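Local coordinates for phosphoribosylaminoimidazole-succinocarboxamide synthase (Saccharomyces cerevisiae, PDB 2CNQ), which catalyses the ATP-dependent joining of CAIR and L-aspartate to form SAICAR in de novo purine biosynthesis, at residues E181-E185 against D186-R190; D87-P90 against A91-E95. All blocks are in the same frame, centred on the assembly; numbering follows the deposited sequence. Where two conformers were deposited one is given.

How the interactions relate
The two contacts are local turns of one monomer, about 40 Å apart between centres and about 26 Å between nearest atoms, so they do not touch. Interaction 2 comes first along the chain, in the loop that follows strand 73-74 and leads into helix 96-102; beyond that helix the chain enters strand 106-110, an outer strand of the four-stranded antiparallel sheet. Interaction 1 comes later, where helix 176-183 gives way to helix 185-209, and its apolar side rests on strands 113-122 and 228-245 of the mixed sheet. Each thus lies at the start of a helix, with Gly184 and Glu95 at the N-cap positions, in separate outer parts of the fold.

Interaction 1 (E181-E185 against D186-R190); sequences ELVGE and DLSRR. Unlike the reference sequence in segment 181-185: Glu185 (reference Gly).
Val183 and Ser188 face each other across the break between two helices: Val183 CG2 lies 3.8 Å from Ser188 CB. Close by, Leu187 packs with one branch. With CG anti to the backbone N (chi1 -179°), the branch CD2 comes to lie over the end of the preceding helix, 3.5 Å from Val183 O and 4.2 Å from Val183 CB. This is the tight side of the contact. Val183 also rests on Ile115, Pro116 and Leu117 of strand 113-122, and Leu187 on Ile115 and on Ile229 of strand 228-245, so this side is seated against the mixed sheet. Ser188 packs separately on Ala179 and Ala180 of helix 176-183.

The motif is a one-residue break between two consecutive helices. Gly184 leaves helix 176-183 and at once serves as N-cap of helix 185-209; its positive phi (102°) is easily reached by a residue without a side chain. Its own carbonyl begins the new helix: Ser188 N donates to Gly184 O at 2.8 Å, with an N-H...O angle of 158°. The next bond, Arg189 N to Glu185 O, is longer at 3.2 Å.

On the outer side packing gives way to solvent and charge. In the modelled conformers, one of two for each residue, Glu185, which replaces a glycine of the reference sequence, and Asp186 run alongside each other in the same direction. Glu185 OE2 and Asp186 OD2 are then 4.2 Å apart, a like-charge approach that a water bridging both oxygens probably eases. A bound succinate also lies beside Asp186, while the extended Arg189 leads off to a salt bridge with Glu193.

Interaction 2 (D87-P90 against A91-E95); sequences DYLP and AKLSE
Leu93 reaches back with CD1 to meet Pro90, which opens the turn, and Leu89 just before it. The methyl lies 4.0 Å from Leu89 CB and 4.1 Å from Pro90 CD, touching both the leucine side chain and the proline ring. The two approaches differ: Leu89 and Leu93 cross at about a right angle, whereas the Pro90 ring runs alongside Leu93 and points the same way. Leu93 CG stands anti to its carbonyl carbon (chi1 -65°), and the chain then extends straight to carry CD1 into this place.

Leu93 is positioned in part by its own backbone bond. Leu93 N donates to Pro90 O at 2.9 Å with a bent N-H...O angle of 147°, and the donor sits above the carbonyl plane, 45° out of it. Two more bonds of the same i to i+3 spacing follow, from Ser94 N to Ala91 O at 2.9 Å and from Glu95 N to Lys92 O, also at 2.9 Å. The chain is thus wound as a run of overlapping turns with helical backbone angles, entered through Pro90 and ending at Glu95, the N-cap of helix 96-102.

Around this frame lies a polar shell. A water lies 2.8 Å from Pro90 O, probably donating to it, and is hydrogen-bonded to Ser94 OG, tying the first carbonyl of the turns to a side chain near their end. At the exposed side, Lys92 in its modelled conformer forms a salt bridge to the residue three further on, NZ to the syn lone pair of Glu95 OE1 at 2.8 Å. Farther out, Leu89 rests on Val26, and Leu93 on Leu12, Tyr98 and Leu102, the last two from helix 96-102; a nucleotide pocket, modelled with AMP and with AMZ, lies about 8 Å from the Leu89 side chain to the nearest AMP atom.

Interaction 1 (E181-E185 against D186-R190)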
loop_
_atom_site.group_PDB
_atom_site.type_symbol
_atom_site.label_atom_id
_atom_site.label_comp_id
_atom_site.label_asym_id
_atom_site.label_seq_id
_atom_site.Cartn_x
_atom_site.Cartn_y
_atom_site.Cartn_z
ATOM N N GLU A 181 20.974 6.876 -7.224
ATOM C CA GLU A 181 21.139 8.104 -7.947
ATOM C C GLU A 181 20.118 9.120 -7.543
ATOM O O GLU A 181 20.416 10.295 -7.437
ATOM C CB GLU A 181 21.047 7.865 -9.429
ATOM C CG GLU A 181 22.148 7.050 -9.968
ATOM C CD GLU A 181 23.486 7.659 -9.741
ATOM O OE1 GLU A 181 23.639 8.862 -10.046
ATOM O OE2 GLU A 181 24.405 6.965 -9.265
ATOM N N LEU A 182 18.896 8.687 -7.332
ATOM C CA LEU A 182 17.852 9.585 -6.975
ATOM C C LEU A 182 17.914 10.050 -5.567
ATOM O O LEU A 182 17.651 11.207 -5.296
ATOM C CB LEU A 182 16.514 8.929 -7.212
ATOM C CG LEU A 182 16.214 8.570 -8.630
ATOM C CD1 LEU A 182 14.874 7.889 -8.693
ATOM C CD2 LEU A 182 16.240 9.760 -9.533
ATOM N N VAL A 183 18.236 9.171 -4.645
ATOM C CA VAL A 183 18.065 9.485 -3.249
ATOM C C VAL A 183 19.321 9.502 -2.439
ATOM O O VAL A 183 19.256 9.833 -1.280
ATOM C CB VAL A 183 17.021 8.614 -2.579
ATOM C CG1 VAL A 183 15.779 8.572 -3.437
ATOM C CG2 VAL A 183 17.544 7.236 -2.303
ATOM N N GLY A 184 20.433 9.139 -3.049
ATOM C CA GLY A 184 21.682 9.089 -2.371
ATOM C C GLY A 184 22.066 7.691 -2.022
ATOM O O GLY A 184 21.216 6.868 -1.723
ATOM N N GLU A 185 23.345 7.395 -2.081
ATOM C CA GLU A 185 23.788 6.041 -1.863
ATOM C C GLU A 185 23.538 5.576 -0.457
ATOM O O GLU A 185 23.129 4.450 -0.255
ATOM C CB GLU A 185 25.254 5.893 -2.193
ATOM C CG GLU A 185 26.225 6.652 -1.323
ATOM C CD GLU A 185 27.651 6.383 -1.687
ATOM O OE1 GLU A 185 27.926 5.469 -2.479
ATOM O OE2 GLU A 185 28.498 7.079 -1.147
ATOM N N ASP A 186 23.793 6.413 0.523
ATOM C CA ASP A 186 23.618 5.965 1.873
ATOM C C ASP A 186 22.156 5.753 2.138
ATOM O O ASP A 186 21.766 4.742 2.675
ATOM C CB ASP A 186 24.240 6.925 2.854
ATOM C CG ASP A 186 25.755 6.974 2.725
ATOM O OD1 ASP A 186 26.337 8.014 3.024
ATOM O OD2 ASP A 186 26.371 5.978 2.327
ATOM N N LEU A 187 21.350 6.714 1.753
ATOM C CA LEU A 187 19.951 6.625 2.035
ATOM C C LEU A 187 19.343 5.465 1.305
ATOM O O LEU A 187 18.539 4.747 1.856
ATOM C CB LEU A 187 19.257 7.914 1.684
ATOM C CG LEU A 187 17.775 7.913 1.983
ATOM C CD1 LEU A 187 17.492 7.654 3.450
ATOM C CD2 LEU A 187 17.177 9.215 1.527
ATOM N N SER A 188 19.711 5.254 0.060
ATOM C CA SER A 188 19.129 4.149 -0.682
ATOM C C SER A 188 19.430 2.834 -0.034
ATOM O O SER A 188 18.586 1.969 0.011
ATOM C CB SER A 188 19.701 4.130 -2.093
ATOM O OG SER A 188 19.113 3.123 -2.915
ATOM N N ARG A 189 20.638 2.646 0.458
ATOM C CA ARG A 189 20.953 1.411 1.111
ATOM C C ARG A 189 20.146 1.297 2.385
ATOM O O ARG A 189 19.659 0.232 2.687
ATOM C CB ARG A 189 22.424 1.338 1.429
ATOM C CG ARG A 189 22.785 -0.024 2.003
ATOM C CD ARG A 189 24.180 -0.036 2.452
ATOM N NE ARG A 189 24.645 -1.341 2.868
ATOM C CZ ARG A 189 25.308 -2.179 2.095
ATOM N NH1 ARG A 189 25.696 -3.333 2.596
ATOM N NH2 ARG A 189 25.581 -1.881 0.844
ATOM N N ARG A 190 20.018 2.371 3.136
ATOM C CA ARG A 190 19.255 2.317 4.341
ATOM C C ARG A 190 17.827 1.966 4.040
ATOM O O ARG A 190 17.212 1.202 4.750
ATOM C CB ARG A 190 19.289 3.635 5.060
ATOM C CG ARG A 190 20.601 3.933 5.682
ATOM C CD ARG A 190 20.653 5.335 6.170
ATOM N NE ARG A 190 19.677 5.558 7.212
ATOM C CZ ARG A 190 19.219 6.743 7.584
ATOM N NH1 ARG A 190 19.603 7.843 6.969
ATOM N NH2 ARG A 190 18.357 6.816 8.583
HETATM O O HOH W 1 28.719 7.070 1.385
#

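Interaction 2 (D87-P90 against A91-E95)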
loop_
_atom_site.group_PDB
_atom_site.type_symbol
_atom_site.label_atom_id
_atom_site.label_comp_id
_atom_site.label_asym_id
_atom_site.label_seq_id
_atom_site.Cartn_x
_atom_site.Cartn_y
_atom_site.Cartn_z
ATOM N N ASP A 87 -11.173 14.802 17.414
ATOM C CA ASP A 87 -10.767 15.734 18.444
ATOM C C ASP A 87 -9.679 16.633 17.974
ATOM O O ASP A 87 -9.494 17.684 18.538
ATOM C CB ASP A 87 -10.342 14.985 19.668
ATOM C CG ASP A 87 -11.476 14.262 20.279
ATOM O OD1 ASP A 87 -12.540 14.891 20.460
ATOM O OD2 ASP A 87 -11.347 13.077 20.536
ATOM N N TYR A 88 -8.939 16.226 16.964
ATOM C CA TYR A 88 -7.827 16.927 16.404
ATOM C C TYR A 88 -8.184 17.651 15.138
ATOM O O TYR A 88 -7.319 18.184 14.485
ATOM C CB TYR A 88 -6.704 15.931 16.122
ATOM C CG TYR A 88 -6.077 15.439 17.369
ATOM C CD1 TYR A 88 -6.700 14.512 18.176
ATOM C CD2 TYR A 88 -4.838 15.880 17.737
ATOM C CE1 TYR A 88 -6.119 14.099 19.329
ATOM C CE2 TYR A 88 -4.254 15.459 18.882
ATOM C CZ TYR A 88 -4.900 14.565 19.678
ATOM O OH TYR A 88 -4.344 14.128 20.850
ATOM N N LEU A 89 -9.453 17.708 14.802
ATOM C CA LEU A 89 -9.919 18.372 13.638
ATOM C C LEU A 89 -10.855 19.452 14.043
ATOM O O LEU A 89 -11.452 19.420 15.094
ATOM C CB LEU A 89 -10.647 17.399 12.727
ATOM C CG LEU A 89 -9.767 16.300 12.172
ATOM C CD1 LEU A 89 -10.634 15.320 11.428
ATOM C CD2 LEU A 89 -8.712 16.859 11.256
ATOM N N PRO A 90 -11.037 20.432 13.178
ATOM C CA PRO A 90 -12.076 21.418 13.421
ATOM C C PRO A 90 -13.365 20.751 13.779
ATOM O O PRO A 90 -13.721 19.724 13.233
ATOM C CB PRO A 90 -12.175 22.145 12.104
ATOM C CG PRO A 90 -10.792 22.028 11.540
ATOM C CD PRO A 90 -10.357 20.659 11.903
ATOM N N ALA A 91 -14.065 21.356 14.700
ATOM C CA ALA A 91 -15.299 20.823 15.195
ATOM C C ALA A 91 -16.262 20.532 14.090
ATOM O O ALA A 91 -17.006 19.581 14.170
ATOM C CB ALA A 91 -15.919 21.777 16.178
ATOM N N LYS A 92 -16.281 21.352 13.072
ATOM C CA LYS A 92 -17.235 21.143 12.021
ATOM C C LYS A 92 -17.095 19.774 11.410
ATOM O O LYS A 92 -18.065 19.223 10.948
ATOM C CB LYS A 92 -17.106 22.252 11.007
ATOM C CG LYS A 92 -18.230 22.299 10.078
ATOM C CD LYS A 92 -18.295 23.577 9.285
ATOM C CE LYS A 92 -19.492 23.557 8.398
ATOM N NZ LYS A 92 -20.753 23.423 9.165
ATOM N N LEU A 93 -15.874 19.222 11.381
ATOM C CA LEU A 93 -15.700 17.927 10.753
ATOM C C LEU A 93 -16.264 16.788 11.542
ATOM O O LEU A 93 -16.328 15.691 11.052
ATOM C CB LEU A 93 -14.258 17.686 10.432
ATOM C CG LEU A 93 -13.708 18.638 9.389
ATOM C CD1 LEU A 93 -12.264 18.300 9.147
ATOM C CD2 LEU A 93 -14.471 18.576 8.113
ATOM N N SER A 94 -16.712 17.063 12.759
ATOM C CA SER A 94 -17.475 16.088 13.496
ATOM C C SER A 94 -18.932 16.120 13.186
ATOM O O SER A 94 -19.649 15.250 13.619
ATOM C CB SER A 94 -17.299 16.318 14.969
ATOM O OG SER A 94 -16.006 15.989 15.391
ATOM N N GLU A 95 -19.393 17.118 12.480
ATOM C CA GLU A 95 -20.779 17.147 12.076
ATOM C C GLU A 95 -20.967 15.998 11.147
ATOM O O GLU A 95 -20.091 15.673 10.375
ATOM C CB GLU A 95 -21.111 18.456 11.397
ATOM C CG GLU A 95 -20.949 19.604 12.362
ATOM C CD GLU A 95 -21.013 20.954 11.742
ATOM O OE1 GLU A 95 -21.218 21.077 10.526
ATOM O OE2 GLU A 95 -20.791 21.917 12.494
HETATM O O HOH W 2 -13.933 17.241 14.420
#